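Local atomic coordinates of putative mannose-1-phosphate guanylyl transferase (Thermus thermophilus, PDB entry 2CU2), a protein that probably transfers a guanylyl group from GTP to mannose 1-phosphate, making the activated sugar GDP-mannose. Residues A95-P107 / W185-M197. Numbering follows the deposited sequence.
Sequences ALKEGAERLLVLP and WNGGVFAFAPATM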
# COMPACT_ATOMS: atom_id res chain seq x y z
N ALA A 95 1.69 43.19 -16.17
CA ALA A 95 2.82 44.03 -15.77
C ALA A 95 2.84 45.36 -16.53
O ALA A 95 3.08 46.42 -15.98
CB ALA A 95 4.11 43.26 -16.03
N LEU A 96 2.61 45.25 -17.85
CA LEU A 96 2.67 46.44 -18.69
C LEU A 96 1.69 47.53 -18.23
O LEU A 96 2.06 48.66 -17.95
CB LEU A 96 2.36 46.03 -20.13
CG LEU A 96 3.58 45.44 -20.84
CD1 LEU A 96 3.24 44.89 -22.23
CD2 LEU A 96 4.71 46.45 -21.04
N LYS A 97 0.40 47.16 -18.19
CA LYS A 97 -0.61 48.15 -17.83
C LYS A 97 -0.62 48.44 -16.33
O LYS A 97 -1.31 49.33 -15.84
CB LYS A 97 -1.98 47.66 -18.30
CG LYS A 97 -2.41 46.36 -17.63
CD LYS A 97 -3.39 45.56 -18.50
CE LYS A 97 -4.63 45.11 -17.73
NZ LYS A 97 -5.13 43.86 -18.30
N GLU A 98 0.14 47.62 -15.58
CA GLU A 98 0.34 47.93 -14.17
C GLU A 98 1.52 48.89 -13.99
O GLU A 98 1.76 49.45 -12.93
CB GLU A 98 0.61 46.62 -13.41
CG GLU A 98 -0.68 45.93 -12.96
CD GLU A 98 -1.58 46.93 -12.28
OE1 GLU A 98 -1.08 47.80 -11.58
OE2 GLU A 98 -2.80 46.82 -12.44
N GLY A 99 2.29 49.03 -15.08
CA GLY A 99 3.41 49.97 -15.07
C GLY A 99 4.64 49.38 -14.39
O GLY A 99 5.49 50.08 -13.85
N ALA A 100 4.71 48.04 -14.39
CA ALA A 100 5.82 47.37 -13.72
C ALA A 100 7.13 47.57 -14.48
O ALA A 100 7.19 47.56 -15.70
CB ALA A 100 5.49 45.88 -13.63
N GLU A 101 8.21 47.76 -13.72
CA GLU A 101 9.54 47.96 -14.29
C GLU A 101 10.25 46.62 -14.42
O GLU A 101 11.21 46.48 -15.18
CB GLU A 101 10.37 48.87 -13.40
CG GLU A 101 9.90 50.31 -13.35
CD GLU A 101 10.44 51.03 -12.13
OE1 GLU A 101 9.76 51.02 -11.08
OE2 GLU A 101 11.55 51.60 -12.22
N ARG A 102 9.79 45.64 -13.65
CA ARG A 102 10.38 44.32 -13.66
C ARG A 102 9.33 43.24 -13.46
O ARG A 102 8.37 43.42 -12.71
CB ARG A 102 11.43 44.19 -12.55
CG ARG A 102 12.69 45.01 -12.74
CD ARG A 102 13.62 44.35 -13.74
NE ARG A 102 14.91 45.04 -13.80
CZ ARG A 102 15.12 46.19 -14.44
NH1 ARG A 102 14.12 46.78 -15.08
NH2 ARG A 102 16.33 46.74 -14.43
N LEU A 103 9.51 42.12 -14.15
CA LEU A 103 8.61 40.99 -14.00
C LEU A 103 9.45 39.76 -13.70
O LEU A 103 10.40 39.43 -14.43
CB LEU A 103 7.77 40.76 -15.26
CG LEU A 103 6.85 39.53 -15.14
CD1 LEU A 103 5.88 39.72 -13.98
CD2 LEU A 103 6.11 39.30 -16.45
N LEU A 104 9.10 39.09 -12.62
CA LEU A 104 9.79 37.88 -12.20
C LEU A 104 8.85 36.72 -12.54
O LEU A 104 7.66 36.77 -12.24
CB LEU A 104 10.04 37.98 -10.69
CG LEU A 104 11.25 37.31 -10.06
CD1 LEU A 104 12.50 37.53 -10.90
CD2 LEU A 104 11.42 37.90 -8.66
N VAL A 105 9.38 35.70 -13.20
CA VAL A 105 8.56 34.55 -13.57
C VAL A 105 9.10 33.29 -12.90
O VAL A 105 10.27 32.95 -13.05
CB VAL A 105 8.57 34.33 -15.10
CG1 VAL A 105 7.93 32.99 -15.44
CG2 VAL A 105 7.83 35.46 -15.79
N LEU A 106 8.25 32.60 -12.14
CA LEU A 106 8.69 31.39 -11.47
C LEU A 106 7.65 30.29 -11.34
O LEU A 106 6.45 30.54 -11.22
CB LEU A 106 9.21 31.74 -10.07
CG LEU A 106 8.28 32.58 -9.21
CD1 LEU A 106 7.92 31.84 -7.94
CD2 LEU A 106 8.97 33.89 -8.88
N PRO A 107 8.11 29.03 -11.37
CA PRO A 107 7.27 27.85 -11.17
C PRO A 107 6.92 27.66 -9.69
O PRO A 107 7.65 28.05 -8.79
CB PRO A 107 8.05 26.64 -11.69
CG PRO A 107 9.53 27.00 -11.60
CD PRO A 107 9.49 28.60 -11.57
N TRP A 185 21.95 23.56 -14.67
CA TRP A 185 20.52 23.28 -14.82
C TRP A 185 19.72 24.58 -14.98
O TRP A 185 19.97 25.58 -14.31
CB TRP A 185 20.02 22.53 -13.58
CG TRP A 185 20.43 21.10 -13.56
CD1 TRP A 185 20.68 20.25 -14.67
CD2 TRP A 185 20.52 20.26 -12.38
NE1 TRP A 185 20.94 18.97 -14.29
CE2 TRP A 185 20.84 18.95 -12.81
CE3 TRP A 185 20.35 20.51 -11.01
CZ2 TRP A 185 21.01 17.94 -11.87
CZ3 TRP A 185 20.52 19.50 -10.06
CH2 TRP A 185 20.85 18.21 -10.51
N ASN A 186 18.76 24.55 -15.92
CA ASN A 186 17.81 25.66 -16.04
C ASN A 186 16.80 25.60 -14.89
O ASN A 186 16.05 24.65 -14.73
CB ASN A 186 17.07 25.48 -17.38
CG ASN A 186 16.17 26.66 -17.65
OD1 ASN A 186 15.54 27.23 -16.76
ND2 ASN A 186 16.07 27.00 -18.95
N GLY A 187 16.82 26.65 -14.05
CA GLY A 187 16.01 26.62 -12.83
C GLY A 187 14.54 27.00 -13.08
O GLY A 187 13.70 26.95 -12.19
N GLY A 188 14.24 27.46 -14.32
CA GLY A 188 12.82 27.70 -14.55
C GLY A 188 12.38 29.10 -14.09
O GLY A 188 11.21 29.45 -14.12
N VAL A 189 13.36 29.89 -13.62
CA VAL A 189 13.03 31.24 -13.16
C VAL A 189 13.63 32.31 -14.08
O VAL A 189 14.74 32.19 -14.59
CB VAL A 189 13.56 31.41 -11.74
CG1 VAL A 189 13.27 32.82 -11.24
CG2 VAL A 189 12.89 30.41 -10.82
N PHE A 190 12.84 33.38 -14.30
CA PHE A 190 13.30 34.42 -15.22
C PHE A 190 12.98 35.82 -14.70
O PHE A 190 12.04 36.03 -13.95
CB PHE A 190 12.60 34.20 -16.57
CG PHE A 190 12.88 32.81 -17.07
CD1 PHE A 190 11.94 31.81 -16.88
CD2 PHE A 190 14.07 32.53 -17.72
CE1 PHE A 190 12.18 30.53 -17.36
CE2 PHE A 190 14.31 31.25 -18.20
CZ PHE A 190 13.37 30.24 -18.02
N ALA A 191 13.84 36.77 -15.10
CA ALA A 191 13.63 38.16 -14.71
C ALA A 191 13.95 39.11 -15.86
O ALA A 191 14.99 39.04 -16.50
CB ALA A 191 14.56 38.46 -13.52
N PHE A 192 12.97 39.99 -16.15
CA PHE A 192 13.15 40.94 -17.23
C PHE A 192 12.15 42.10 -17.12
O PHE A 192 11.12 42.01 -16.46
CB PHE A 192 12.92 40.21 -18.56
CG PHE A 192 11.64 39.41 -18.48
CD1 PHE A 192 10.43 40.03 -18.76
CD2 PHE A 192 11.69 38.07 -18.16
CE1 PHE A 192 9.25 39.29 -18.72
CE2 PHE A 192 10.51 37.33 -18.12
CZ PHE A 192 9.29 37.94 -18.40
N ALA A 193 12.51 43.23 -17.74
CA ALA A 193 11.51 44.27 -17.91
C ALA A 193 10.46 43.81 -18.91
O ALA A 193 10.75 43.18 -19.92
CB ALA A 193 12.20 45.53 -18.42
N PRO A 194 9.18 44.10 -18.59
CA PRO A 194 8.08 43.68 -19.44
C PRO A 194 8.34 43.99 -20.93
O PRO A 194 8.03 43.21 -21.81
CB PRO A 194 6.83 44.38 -18.94
CG PRO A 194 7.07 44.76 -17.48
CD PRO A 194 8.68 44.80 -17.42
N ALA A 195 8.90 45.19 -21.19
CA ALA A 195 9.14 45.57 -22.58
C ALA A 195 10.11 44.62 -23.29
O ALA A 195 9.96 44.30 -24.46
CB ALA A 195 9.68 47.00 -22.62
N THR A 196 11.17 44.20 -22.57
CA THR A 196 12.15 43.33 -23.23
C THR A 196 11.52 41.99 -23.66
O THR A 196 11.92 41.38 -24.64
CB THR A 196 13.38 43.11 -22.35
OG1 THR A 196 14.00 44.38 -22.08
CG2 THR A 196 14.40 42.19 -23.02
N MET A 197 10.53 41.51 -22.88
CA MET A 197 9.85 40.29 -23.31
C MET A 197 8.91 40.56 -24.49
O MET A 197 8.74 39.76 -25.39
CB MET A 197 9.09 39.68 -22.13
CG MET A 197 8.32 38.39 -22.48
SD MET A 197 9.32 37.15 -23.33
CE MET A 197 10.20 36.49 -21.91
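With CG set between its backbone N and carbonyl carbon (chi1 48°), Phe192 folds its ring back across the neighbouring strand, while Leu103, with CG anti to the backbone N (chi1 177°), runs beside it in the same direction. Both belong to the central sheet of a GT-A-type nucleotidyltransferase domain, where strands 102-107 and 189-192 run antiparallel, 173° between their directions. Two hydrogen-bonded pairs fix the register: Leu103 N reaches Phe192 O at 2.8 Å with the reverse bond also made, and Val105 pairs likewise with Phe190. On the face carrying these four residues, Leu103 CD2 meets Phe192 CE1 at 3.9 Å, and Val105 CG2 comes obliquely to Phe192 CZ. Leu103 O lies over the centre of one ring face, 4.1 Å above the plane, and Met197 CE from helix 194-204 covers the opposite face near the rim. Were Phe192 an alanine, Leu103 CD2, Val105 CG2 and Met197 CE would probably lose the ring they share, opening a gap between sheet and helix. On the other face Leu104 CD1 presses on Ala191 CB at 3.5 Å, tighter than usual for two carbons, with helix 115-128 covering this face through Leu126 and Met125. Past the strand, Pro194 packs against the end of helix 83-98 and the turn after it: its CB touches Leu96 CD2, and its CG lies 3.6 Å from Ala95 CB and 3.3 Å from Ala100 O.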